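Local coordinates for cytochrome c (Hydrogenophilus thermoluteolus, PDB 2D0S), which probably transfers electrons as a small carrier, using the iron of one covalently attached heme c, at residues A[2-7]-A[69-74]; A[30-35]-A[49-54]; A[42-47]-A[55-60]. All blocks are in the same frame, centred on the assembly; numbering follows the deposited sequence.

Heme c is the feature the three contacts share. Contact 1 joins the first and last helices, and Ile71 carries its packing on to the heme. Contact 2 holds the propionates, and contact 3 brings the axial Met57 to the iron. Contacts 1 and 2 lie on opposite sides of the chain's centre, with their own centres about 17 Å apart. Contact 3 is about 15 Å from contact 1 and about 12 Å from contact 2, centre to centre, and it touches both. Val44 CG2 meets Val72 CG2 of contact 1 at 4.2 Å, while Lys43 NZ lies 3.7 Å from Val51 CG2 of contact 2. That lysine shares the propionates with Tyr32, Val51 and Trp52.

Contact 1. Residues A[2-7]-A[69-74]; sequences EALAKA and EKIVRW
Leu4 and Ala5 of helix 2-7 pack on Ile71 and Trp74 of helix 65-75, the crossing of N-terminal and C-terminal helices that is a hallmark of the class I cytochrome c fold. The axes of the two short segments come within 9.1 Å, with 126° between their N-to-C directions. The backbones are nearest where Ala5 CA faces Ile71 CA at 5.8 Å, a spot where one helix presents only a methyl group.

Aliphatic packing fills the middle. Leu4 meets Ile71 at about a right angle, its CD1 resting 3.6 Å from Ile71 CG1 and also reaching the CB of Lys70. Both branches of Ile71 are used on Ala5: CD1 lies 3.8 Å from Ala5 CA, and CG2 lies 3.8 Å from Ala5 CB. The same isoleucine also touches Cys10 and the heme, so the helix crossing continues directly into the heme pocket.

Aromatic packing closes the side toward the start of helix 2-7. With CG anti to the backbone N (chi1 164°), Trp74 sends its indole across to the first turn of that helix. Glu2 N sits over the centre of one ring face, 3.7 Å above the plane, and Glu2 CB is 3.6 Å from Trp74 CZ2. Ala5 CB meets the six-membered ring obliquely near CZ3.

Charged groups take their partners beside the packing, not through it. Lys70 NZ forms a salt bridge with Asp1, just before helix 2-7. On the side of helix 65-75 turned from helix 2-7, Arg73 grips Glu69 side-on, NE and NH2 both going to a single oxygen; NE meets OE1 at 3.0 Å, within the guanidinium plane and on the anti lone pair of the carboxylate.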
loop_
_atom_site.group_PDB
_atom_site.type_symbol
_atom_site.label_atom_id
_atom_site.label_comp_id
_atom_site.label_asym_id
_atom_site.label_seq_id
_atom_site.Cartn_x
_atom_site.Cartn_y
_atom_site.Cartn_z
ATOM N N GLU A 2 -6.872 -9.242 -1.326
ATOM C CA GLU A 2 -5.566 -9.811 -1.589
ATOM C C GLU A 2 -5.297 -10.135 -3.085
ATOM O O GLU A 2 -4.150 -9.970 -3.580
ATOM C CB GLU A 2 -5.322 -11.049 -0.728
ATOM C CG GLU A 2 -3.869 -11.543 -0.813
ATOM C CD GLU A 2 -3.624 -12.824 -0.036
ATOM O OE1 GLU A 2 -4.253 -13.027 1.030
ATOM O OE2 GLU A 2 -2.796 -13.621 -0.500
ATOM N N ALA A 3 -6.312 -10.640 -3.795
ATOM C CA ALA A 3 -6.112 -11.068 -5.169
ATOM C C ALA A 3 -5.882 -9.836 -6.039
ATOM O O ALA A 3 -5.128 -9.872 -7.012
ATOM C CB ALA A 3 -7.358 -11.862 -5.672
ATOM N N LEU A 4 -6.575 -8.759 -5.710
ATOM C CA LEU A 4 -6.417 -7.510 -6.423
ATOM C C LEU A 4 -4.992 -6.903 -6.205
ATOM O O LEU A 4 -4.339 -6.437 -7.152
ATOM C CB LEU A 4 -7.481 -6.527 -5.961
ATOM C CG LEU A 4 -8.109 -5.477 -6.885
ATOM C CD1 LEU A 4 -8.304 -4.169 -6.144
ATOM C CD2 LEU A 4 -7.450 -5.237 -8.198
ATOM N N ALA A 5 -4.527 -6.935 -4.969
ATOM C CA ALA A 5 -3.227 -6.399 -4.633
ATOM C C ALA A 5 -2.183 -7.097 -5.464
ATOM O O ALA A 5 -1.292 -6.455 -6.078
ATOM C CB ALA A 5 -2.933 -6.597 -3.126
ATOM N N LYS A 6 -2.299 -8.413 -5.509
ATOM C CA LYS A 6 -1.395 -9.235 -6.288
ATOM C C LYS A 6 -1.542 -9.007 -7.821
ATOM O O LYS A 6 -0.567 -8.871 -8.515
ATOM C CB LYS A 6 -1.541 -10.728 -5.852
ATOM C CG LYS A 6 -1.108 -11.730 -6.840
ATOM C CD LYS A 6 0.358 -12.019 -6.702
ATOM C CE LYS A 6 0.801 -13.117 -7.673
ATOM N NZ LYS A 6 2.267 -13.400 -7.524
ATOM N N ALA A 7 -2.755 -8.865 -8.312
ATOM C CA ALA A 7 -2.953 -8.570 -9.739
ATOM C C ALA A 7 -2.353 -7.237 -10.103
ATOM O O ALA A 7 -2.014 -7.029 -11.235
ATOM C CB ALA A 7 -4.471 -8.581 -10.118
ATOM N N GLU A 69 -7.928 2.223 -3.820
ATOM C CA GLU A 69 -8.649 2.400 -2.547
ATOM C C GLU A 69 -9.153 1.070 -1.958
ATOM O O GLU A 69 -9.034 0.831 -0.778
ATOM C CB GLU A 69 -9.796 3.381 -2.709
ATOM C CG GLU A 69 -10.545 3.695 -1.416
ATOM C CD GLU A 69 -11.818 4.471 -1.681
ATOM O OE1 GLU A 69 -12.707 4.463 -0.835
ATOM O OE2 GLU A 69 -11.950 5.009 -2.778
ATOM N N LYS A 70 -9.712 0.220 -2.797
ATOM C CA LYS A 70 -10.014 -1.157 -2.419
ATOM C C LYS A 70 -8.811 -1.878 -1.724
ATOM O O LYS A 70 -8.981 -2.534 -0.702
ATOM C CB LYS A 70 -10.434 -1.928 -3.675
ATOM C CG LYS A 70 -11.404 -3.054 -3.464
ATOM C CD LYS A 70 -12.314 -3.242 -4.763
ATOM C CE LYS A 70 -13.199 -4.512 -4.696
ATOM N NZ LYS A 70 -12.699 -5.578 -3.713
ATOM N N ILE A 71 -7.621 -1.813 -2.318
ATOM C CA ILE A 71 -6.483 -2.550 -1.763
ATOM C C ILE A 71 -6.146 -1.920 -0.414
ATOM O O ILE A 71 -6.059 -2.608 0.600
ATOM C CB ILE A 71 -5.277 -2.529 -2.695
ATOM C CG1 ILE A 71 -5.596 -3.283 -4.019
ATOM C CG2 ILE A 71 -3.985 -3.114 -1.951
ATOM C CD1 ILE A 71 -4.600 -2.890 -5.241
ATOM N N VAL A 72 -6.170 -0.595 -0.369
ATOM C CA VAL A 72 -5.794 0.099 0.830
ATOM C C VAL A 72 -6.746 -0.176 2.004
ATOM O O VAL A 72 -6.301 -0.460 3.131
ATOM C CB VAL A 72 -5.588 1.600 0.597
ATOM C CG1 VAL A 72 -5.627 2.341 1.917
ATOM C CG2 VAL A 72 -4.201 1.865 -0.140
ATOM N N ARG A 73 -8.046 -0.213 1.744
ATOM C CA ARG A 73 -8.978 -0.498 2.847
ATOM C C ARG A 73 -8.785 -1.920 3.348
ATOM O O ARG A 73 -8.905 -2.182 4.532
ATOM C CB ARG A 73 -10.433 -0.214 2.445
ATOM C CG ARG A 73 -10.702 1.251 2.219
ATOM C CD ARG A 73 -12.245 1.566 2.015
ATOM N NE ARG A 73 -12.460 2.982 1.709
ATOM C CZ ARG A 73 -12.582 3.941 2.632
ATOM N NH1 ARG A 73 -12.579 3.627 3.906
ATOM N NH2 ARG A 73 -12.767 5.211 2.273
ATOM N N TRP A 74 -8.405 -2.828 2.450
ATOM C CA TRP A 74 -8.138 -4.200 2.842
ATOM C C TRP A 74 -6.839 -4.318 3.691
ATOM O O TRP A 74 -6.845 -4.935 4.735
ATOM C CB TRP A 74 -8.094 -5.120 1.620
ATOM C CG TRP A 74 -7.474 -6.424 1.917
ATOM C CD1 TRP A 74 -8.007 -7.430 2.664
ATOM C CD2 TRP A 74 -6.123 -6.829 1.602
ATOM N NE1 TRP A 74 -7.111 -8.463 2.772
ATOM C CE2 TRP A 74 -5.940 -8.110 2.137
ATOM C CE3 TRP A 74 -5.060 -6.218 0.932
ATOM C CZ2 TRP A 74 -4.736 -8.781 2.045
ATOM C CZ3 TRP A 74 -3.895 -6.875 0.814
ATOM C CH2 TRP A 74 -3.732 -8.169 1.338
#

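Contact 2. Residues A[30-35]-A[49-54]; sequences KKYTEA and AGVWGP. With HEC (heme c), chain B.
The side chains of Lys31 and Trp52 pass each other head to tail, with the CD methylene of Lys31 set against the benzo part of the indole. Lys31 CD lies 3.6 Å from Trp52 CZ2 and nearly as close to CH2, meeting the ring obliquely. Beyond this point the lysine chain bends (chi4 -47°), which swings NZ back to Tyr32 OH, 3.0 Å away in a weak hydrogen bond. Val51 completes the group: its CG1 is 3.8 Å from Lys31 NZ and touches Tyr32 OH as well.

These side chains border the propionate end of the heme pocket of a class I cytochrome c, where the end of helix 25-31 meets the loop that follows helix 37-46. Trp52 turns its edge to one propionate, whose carboxyl carbon CGA lies in the indole plane. Its NE1 donates to heme O1A at 2.8 Å, and the N-H points fairly straight at the oxygen (158°). Tyr32 OH donates to the same O1A at 2.5 Å, so two side chains from different parts of the chain hold one oxygen. Replacing Trp52 by an alanine would probably leave O1A without its indole donor and Lys31 CD without the ring it rests against.

The loop backbone holds the second propionate, together with Lys43 of helix 37-46. Val51 N donates to heme O2D at 3.0 Å and Trp52 N to heme O1D at 2.9 Å, one amide for each oxygen. The loop itself is tied back by Gly50 N, which donates to Gly53 O at 2.8 Å.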
loop_
_atom_site.group_PDB
_atom_site.type_symbol
_atom_site.label_atom_id
_atom_site.label_comp_id
_atom_site.label_asym_id
_atom_site.label_seq_id
_atom_site.Cartn_x
_atom_site.Cartn_y
_atom_site.Cartn_z
ATOM N N LYS A 30 -0.742 -1.182 11.384
ATOM C CA LYS A 30 -0.376 -0.741 12.743
ATOM C C LYS A 30 -0.102 0.772 12.817
ATOM O O LYS A 30 -0.353 1.418 13.821
ATOM C CB LYS A 30 0.848 -1.518 13.245
ATOM C CG LYS A 30 0.486 -2.837 13.893
ATOM C CD LYS A 30 1.731 -3.763 14.052
ATOM C CE LYS A 30 1.299 -5.211 14.172
ATOM N NZ LYS A 30 2.518 -6.125 14.282
ATOM N N LYS A 31 0.357 1.340 11.728
ATOM C CA LYS A 31 0.647 2.728 11.730
ATOM C C LYS A 31 -0.585 3.600 11.432
ATOM O O LYS A 31 -0.674 4.713 11.902
ATOM C CB LYS A 31 1.766 3.017 10.754
ATOM C CG LYS A 31 2.464 4.336 10.996
ATOM C CD LYS A 31 3.860 4.325 10.366
ATOM C CE LYS A 31 4.380 5.754 10.083
ATOM N NZ LYS A 31 3.346 6.657 9.399
ATOM N N TYR A 32 -1.521 3.103 10.620
ATOM C CA TYR A 32 -2.641 3.952 10.196
ATOM C C TYR A 32 -3.963 3.416 10.655
ATOM O O TYR A 32 -4.055 2.233 11.091
ATOM C CB TYR A 32 -2.649 4.102 8.689
ATOM C CG TYR A 32 -1.387 4.680 8.163
ATOM C CD1 TYR A 32 -1.148 6.051 8.240
ATOM C CD2 TYR A 32 -0.389 3.858 7.635
ATOM C CE1 TYR A 32 0.033 6.599 7.770
ATOM C CE2 TYR A 32 0.796 4.401 7.136
ATOM C CZ TYR A 32 0.997 5.766 7.207
ATOM O OH TYR A 32 2.132 6.309 6.674
ATOM N N THR A 33 -5.018 4.201 10.388
ATOM C CA THR A 33 -6.385 3.689 10.580
ATOM C C THR A 33 -7.225 4.030 9.325
ATOM O O THR A 33 -6.744 4.717 8.419
ATOM C CB THR A 33 -7.088 4.284 11.759
ATOM O OG1 THR A 33 -7.318 5.662 11.477
ATOM C CG2 THR A 33 -6.257 4.137 13.047
ATOM N N GLU A 34 -8.499 3.643 9.332
ATOM C CA GLU A 34 -9.378 3.993 8.209
ATOM C C GLU A 34 -9.468 5.527 8.025
ATOM O O GLU A 34 -9.905 6.005 6.990
ATOM C CB GLU A 34 -10.764 3.401 8.383
ATOM C CG GLU A 34 -11.438 3.792 9.707
ATOM C CD GLU A 34 -11.169 2.777 10.876
ATOM O OE1 GLU A 34 -10.216 1.967 10.799
ATOM O OE2 GLU A 34 -11.929 2.813 11.864
ATOM N N ALA A 35 -9.016 6.279 9.020
ATOM C CA ALA A 35 -9.070 7.732 8.935
ATOM C C ALA A 35 -8.165 8.181 7.848
ATOM O O ALA A 35 -8.339 9.285 7.326
ATOM C CB ALA A 35 -8.680 8.386 10.238
ATOM N N ALA A 49 8.842 8.662 -1.165
ATOM C CA ALA A 49 9.725 8.075 -0.162
ATOM C C ALA A 49 9.611 8.756 1.207
ATOM O O ALA A 49 8.932 9.775 1.336
ATOM C CB ALA A 49 11.138 8.227 -0.709
ATOM N N GLY A 50 10.472 8.276 2.105
ATOM C CA GLY A 50 10.712 8.908 3.381
ATOM C C GLY A 50 9.973 8.585 4.654
ATOM O O GLY A 50 10.466 8.813 5.761
ATOM N N VAL A 51 8.796 8.011 4.516
ATOM C CA VAL A 51 8.064 7.597 5.700
ATOM C C VAL A 51 8.677 6.382 6.367
ATOM O O VAL A 51 8.760 6.317 7.589
ATOM C CB VAL A 51 6.589 7.393 5.382
ATOM C CG1 VAL A 51 5.857 6.966 6.597
ATOM C CG2 VAL A 51 6.012 8.683 4.785
ATOM N N TRP A 52 9.098 5.403 5.565
ATOM C CA TRP A 52 9.693 4.169 6.065
ATOM C C TRP A 52 11.190 4.026 5.722
ATOM O O TRP A 52 11.838 3.054 6.125
ATOM C CB TRP A 52 8.916 3.003 5.430
ATOM C CG TRP A 52 7.427 2.990 5.783
ATOM C CD1 TRP A 52 6.443 3.620 5.128
ATOM C CD2 TRP A 52 6.798 2.298 6.900
ATOM N NE1 TRP A 52 5.217 3.359 5.735
ATOM C CE2 TRP A 52 5.417 2.501 6.788
ATOM C CE3 TRP A 52 7.277 1.442 7.920
ATOM C CZ2 TRP A 52 4.500 1.982 7.726
ATOM C CZ3 TRP A 52 6.361 0.907 8.822
ATOM C CH2 TRP A 52 4.993 1.193 8.725
ATOM N N GLY A 53 11.699 4.919 4.864
ATOM C CA GLY A 53 13.064 4.765 4.396
ATOM C C GLY A 53 13.325 5.651 3.209
ATOM O O GLY A 53 12.437 6.417 2.782
ATOM N N PRO A 54 14.531 5.540 2.627
ATOM C CA PRO A 54 14.917 6.375 1.492
ATOM C C PRO A 54 14.520 5.842 0.116
ATOM O O PRO A 54 14.670 6.558 -0.864
ATOM C CB PRO A 54 16.439 6.406 1.604
ATOM C CG PRO A 54 16.785 5.026 2.159
ATOM C CD PRO A 54 15.651 4.694 3.114
HETATM FE FE HEC B . 4.074 0.281 -1.831
HETATM C CHA HEC B . 4.912 2.239 0.864
HETATM C CHB HEC B . 0.858 0.128 -0.815
HETATM C CHC HEC B . 3.262 -1.168 -4.818
HETATM C CHD HEC B . 7.443 -0.066 -2.585
HETATM N NA HEC B . 3.094 1.000 -0.304
HETATM C C1A HEC B . 3.612 1.798 0.732
HETATM C C2A HEC B . 2.538 2.122 1.644
HETATM C C3A HEC B . 1.417 1.505 1.215
HETATM C C4A HEC B . 1.741 0.808 -0.030
HETATM C CMA HEC B . 0.000 1.565 1.868
HETATM C CAA HEC B . 2.703 2.977 2.936
HETATM C CBA HEC B . 2.620 4.443 2.511
HETATM C CGA HEC B . 3.074 5.371 3.603
HETATM O O1A HEC B . 3.156 4.951 4.779
HETATM O O2A HEC B . 3.317 6.550 3.293
HETATM N NB HEC B . 2.392 -0.379 -2.684
HETATM C C1B HEC B . 1.147 -0.334 -2.092
HETATM C C2B HEC B . 0.176 -0.767 -3.061
HETATM C C3B HEC B . 0.839 -1.154 -4.167
HETATM C C4B HEC B . 2.241 -0.864 -3.954
HETATM C CMB HEC B . -1.321 -0.927 -2.725
HETATM C CAB HEC B . 0.273 -1.802 -5.476
HETATM C CBB HEC B . -0.830 -0.929 -6.119
HETATM N NC HEC B . 5.139 -0.475 -3.358
HETATM C C1C HEC B . 4.601 -1.052 -4.516
HETATM C C2C HEC B . 5.677 -1.569 -5.328
HETATM C C3C HEC B . 6.840 -1.080 -4.797
HETATM C C4C HEC B . 6.510 -0.517 -3.501
HETATM C CMC HEC B . 5.431 -2.041 -6.777
HETATM C CAC HEC B . 8.345 -1.312 -5.211
HETATM C CBC HEC B . 8.677 -1.438 -6.703
HETATM N ND HEC B . 5.942 1.029 -0.994
HETATM C C1D HEC B . 7.194 0.773 -1.523
HETATM C C2D HEC B . 8.188 1.439 -0.716
HETATM C C3D HEC B . 7.393 2.121 0.372
HETATM C C4D HEC B . 6.008 1.806 0.123
HETATM C CMD HEC B . 9.707 1.440 -0.950
HETATM C CAD HEC B . 7.904 3.040 1.471
HETATM C CBD HEC B . 7.720 4.459 0.967
HETATM C CGD HEC B . 8.205 5.392 2.064
HETATM O O1D HEC B . 9.215 5.027 2.708
HETATM O O2D HEC B . 7.580 6.485 2.290
#

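Contact 3. Residues A[42-47]-A[55-60]; sequences EKVKKG and VPMPPH. With HEC (heme c), chain B.
The end of helix 37-46 runs close beside the backbone of 55-60: Lys45 CA is 4.7 Å from His60 CA, and Gly47 CA only 3.9 Å from Pro59 CA. Residues 55-60 belong to the loop that carries the axial methionine, a defining element of class I cytochromes c. His60 N donates to Lys45 O at 2.8 Å, tying the loop to the last helical turn. Gly47 leaves the helix with positive phi (78°), its CA 3.1 Å from Met57 O; a CB there would collide with that carbonyl and with the Pro58-Pro59 link.

Met57 reaches from the loop to the heme and binds the iron through SD at 2.4 Å, with His14 as the other axial ligand. A bend at the thioether (chi3 49°) turns CE toward the helix, where it packs 3.8 Å from Lys43 CG and also against Val44. Val44 in turn lays CG2 near the heme meso carbon CHB and CG1 beside the His60 side chain. Outside this packing, Lys45 NZ pairs with Glu42 and Glu65. Lys43 kinks twice along its chain, which brings NZ between the two propionates, where it donates to heme O2D at 2.7 Å and to heme O2A at 2.9 Å.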
loop_
_atom_site.group_PDB
_atom_site.type_symbol
_atom_site.label_atom_id
_atom_site.label_comp_id
_atom_site.label_asym_id
_atom_site.label_seq_id
_atom_site.Cartn_x
_atom_site.Cartn_y
_atom_site.Cartn_z
ATOM N N GLU A 42 -3.374 8.539 -2.234
ATOM C CA GLU A 42 -2.517 9.505 -2.969
ATOM C C GLU A 42 -1.039 9.051 -3.025
ATOM O O GLU A 42 -0.370 9.182 -4.054
ATOM C CB GLU A 42 -2.605 10.927 -2.363
ATOM C CG GLU A 42 -3.170 11.994 -3.315
ATOM C CD GLU A 42 -4.477 11.524 -4.050
ATOM O OE1 GLU A 42 -5.523 11.270 -3.374
ATOM O OE2 GLU A 42 -4.441 11.382 -5.303
ATOM N N LYS A 43 -0.548 8.524 -1.907
ATOM C CA LYS A 43 0.818 8.001 -1.815
ATOM C C LYS A 43 1.077 6.834 -2.832
ATOM O O LYS A 43 2.128 6.742 -3.437
ATOM C CB LYS A 43 1.095 7.556 -0.358
ATOM C CG LYS A 43 2.480 6.953 -0.114
ATOM C CD LYS A 43 3.613 7.914 -0.523
ATOM C CE LYS A 43 4.980 7.331 -0.154
ATOM N NZ LYS A 43 5.282 7.455 1.346
ATOM N N VAL A 44 0.128 5.938 -2.982
ATOM C CA VAL A 44 0.299 4.817 -3.881
ATOM C C VAL A 44 0.285 5.381 -5.310
ATOM O O VAL A 44 1.159 5.049 -6.137
ATOM C CB VAL A 44 -0.815 3.780 -3.703
ATOM C CG1 VAL A 44 -0.665 2.643 -4.729
ATOM C CG2 VAL A 44 -0.834 3.248 -2.229
ATOM N N LYS A 45 -0.688 6.253 -5.582
ATOM C CA LYS A 45 -0.849 6.864 -6.872
ATOM C C LYS A 45 0.395 7.679 -7.317
ATOM O O LYS A 45 0.968 7.403 -8.373
ATOM C CB LYS A 45 -2.102 7.750 -6.859
ATOM C CG LYS A 45 -2.483 8.312 -8.213
ATOM C CD LYS A 45 -3.247 9.667 -8.096
ATOM C CE LYS A 45 -4.666 9.466 -7.587
ATOM N NZ LYS A 45 -5.483 10.716 -7.762
ATOM N N LYS A 46 0.774 8.688 -6.504
ATOM C CA LYS A 46 1.907 9.567 -6.822
ATOM C C LYS A 46 3.272 9.025 -6.522
ATOM O O LYS A 46 4.265 9.526 -7.042
ATOM C CB LYS A 46 1.730 10.912 -6.114
ATOM C CG LYS A 46 1.108 11.980 -6.991
ATOM C CD LYS A 46 0.274 12.978 -6.171
ATOM C CE LYS A 46 -0.820 13.624 -7.045
ATOM N NZ LYS A 46 -1.925 14.284 -6.231
ATOM N N GLY A 47 3.327 7.979 -5.696
ATOM C CA GLY A 47 4.582 7.361 -5.313
ATOM C C GLY A 47 5.250 8.212 -4.249
ATOM O O GLY A 47 4.720 9.235 -3.857
ATOM N N VAL A 55 14.139 4.568 0.010
ATOM C CA VAL A 55 13.754 4.008 -1.323
ATOM C C VAL A 55 12.284 4.301 -1.686
ATOM O O VAL A 55 11.394 4.084 -0.875
ATOM C CB VAL A 55 14.140 2.504 -1.483
ATOM C CG1 VAL A 55 14.189 1.814 -0.140
ATOM C CG2 VAL A 55 13.202 1.779 -2.438
ATOM N N PRO A 56 12.065 4.968 -2.836
ATOM C CA PRO A 56 10.748 5.410 -3.233
ATOM C C PRO A 56 9.874 4.249 -3.766
ATOM O O PRO A 56 10.387 3.277 -4.341
ATOM C CB PRO A 56 11.048 6.437 -4.342
ATOM C CG PRO A 56 12.304 5.983 -4.940
ATOM C CD PRO A 56 13.095 5.370 -3.823
ATOM N N MET A 57 8.585 4.426 -3.594
ATOM C CA MET A 57 7.595 3.512 -4.062
ATOM C C MET A 57 7.319 4.266 -5.359
ATOM O O MET A 57 7.040 5.491 -5.323
ATOM C CB MET A 57 6.304 3.426 -3.216
ATOM C CG MET A 57 5.074 2.907 -4.033
ATOM S SD MET A 57 3.650 2.322 -3.053
ATOM C CE MET A 57 3.427 3.708 -1.876
ATOM N N PRO A 58 7.324 3.545 -6.499
ATOM C CA PRO A 58 6.978 4.192 -7.765
ATOM C C PRO A 58 5.501 4.630 -7.855
ATOM O O PRO A 58 4.623 4.102 -7.134
ATOM C CB PRO A 58 7.310 3.136 -8.815
ATOM C CG PRO A 58 7.325 1.816 -8.051
ATOM C CD PRO A 58 7.614 2.102 -6.637
ATOM N N PRO A 59 5.232 5.615 -8.701
ATOM C CA PRO A 59 3.845 6.036 -8.888
ATOM C C PRO A 59 3.046 4.903 -9.545
ATOM O O PRO A 59 3.627 3.951 -10.073
ATOM C CB PRO A 59 3.944 7.254 -9.830
ATOM C CG PRO A 59 5.445 7.414 -10.220
ATOM C CD PRO A 59 6.202 6.252 -9.629
ATOM N N HIS A 60 1.729 4.994 -9.511
ATOM C CA HIS A 60 0.895 4.044 -10.247
ATOM C C HIS A 60 -0.095 4.792 -11.092
ATOM O O HIS A 60 -1.255 4.822 -10.768
ATOM C CB HIS A 60 0.171 3.126 -9.296
ATOM C CG HIS A 60 1.088 2.242 -8.501
ATOM N ND1 HIS A 60 1.404 0.958 -8.885
ATOM C CD2 HIS A 60 1.780 2.471 -7.364
ATOM C CE1 HIS A 60 2.228 0.423 -7.997
ATOM N NE2 HIS A 60 2.502 1.340 -7.090
HETATM FE FE HEC B . 4.074 0.281 -1.831
HETATM C CHA HEC B . 4.912 2.239 0.864
HETATM C CHB HEC B . 0.858 0.128 -0.815
HETATM C CHC HEC B . 3.262 -1.168 -4.818
HETATM C CHD HEC B . 7.443 -0.066 -2.585
HETATM N NA HEC B . 3.094 1.000 -0.304
HETATM C C1A HEC B . 3.612 1.798 0.732
HETATM C C2A HEC B . 2.538 2.122 1.644
HETATM C C3A HEC B . 1.417 1.505 1.215
HETATM C C4A HEC B . 1.741 0.808 -0.030
HETATM C CMA HEC B . 0.000 1.565 1.868
HETATM C CAA HEC B . 2.703 2.977 2.936
HETATM C CBA HEC B . 2.620 4.443 2.511
HETATM C CGA HEC B . 3.074 5.371 3.603
HETATM O O1A HEC B . 3.156 4.951 4.779
HETATM O O2A HEC B . 3.317 6.550 3.293
HETATM N NB HEC B . 2.392 -0.379 -2.684
HETATM C C1B HEC B . 1.147 -0.334 -2.092
HETATM C C2B HEC B . 0.176 -0.767 -3.061
HETATM C C3B HEC B . 0.839 -1.154 -4.167
HETATM C C4B HEC B . 2.241 -0.864 -3.954
HETATM C CMB HEC B . -1.321 -0.927 -2.725
HETATM C CAB HEC B . 0.273 -1.802 -5.476
HETATM C CBB HEC B . -0.830 -0.929 -6.119
HETATM N NC HEC B . 5.139 -0.475 -3.358
HETATM C C1C HEC B . 4.601 -1.052 -4.516
HETATM C C2C HEC B . 5.677 -1.569 -5.328
HETATM C C3C HEC B . 6.840 -1.080 -4.797
HETATM C C4C HEC B . 6.510 -0.517 -3.501
HETATM C CMC HEC B . 5.431 -2.041 -6.777
HETATM C CAC HEC B . 8.345 -1.312 -5.211
HETATM C CBC HEC B . 8.677 -1.438 -6.703
HETATM N ND HEC B . 5.942 1.029 -0.994
HETATM C C1D HEC B . 7.194 0.773 -1.523
HETATM C C2D HEC B . 8.188 1.439 -0.716
HETATM C C3D HEC B . 7.393 2.121 0.372
HETATM C C4D HEC B . 6.008 1.806 0.123
HETATM C CMD HEC B . 9.707 1.440 -0.950
HETATM C CAD HEC B . 7.904 3.040 1.471
HETATM C CBD HEC B . 7.720 4.459 0.967
HETATM C CGD HEC B . 8.205 5.392 2.064
HETATM O O1D HEC B . 9.215 5.027 2.708
HETATM O O2D HEC B . 7.580 6.485 2.290
#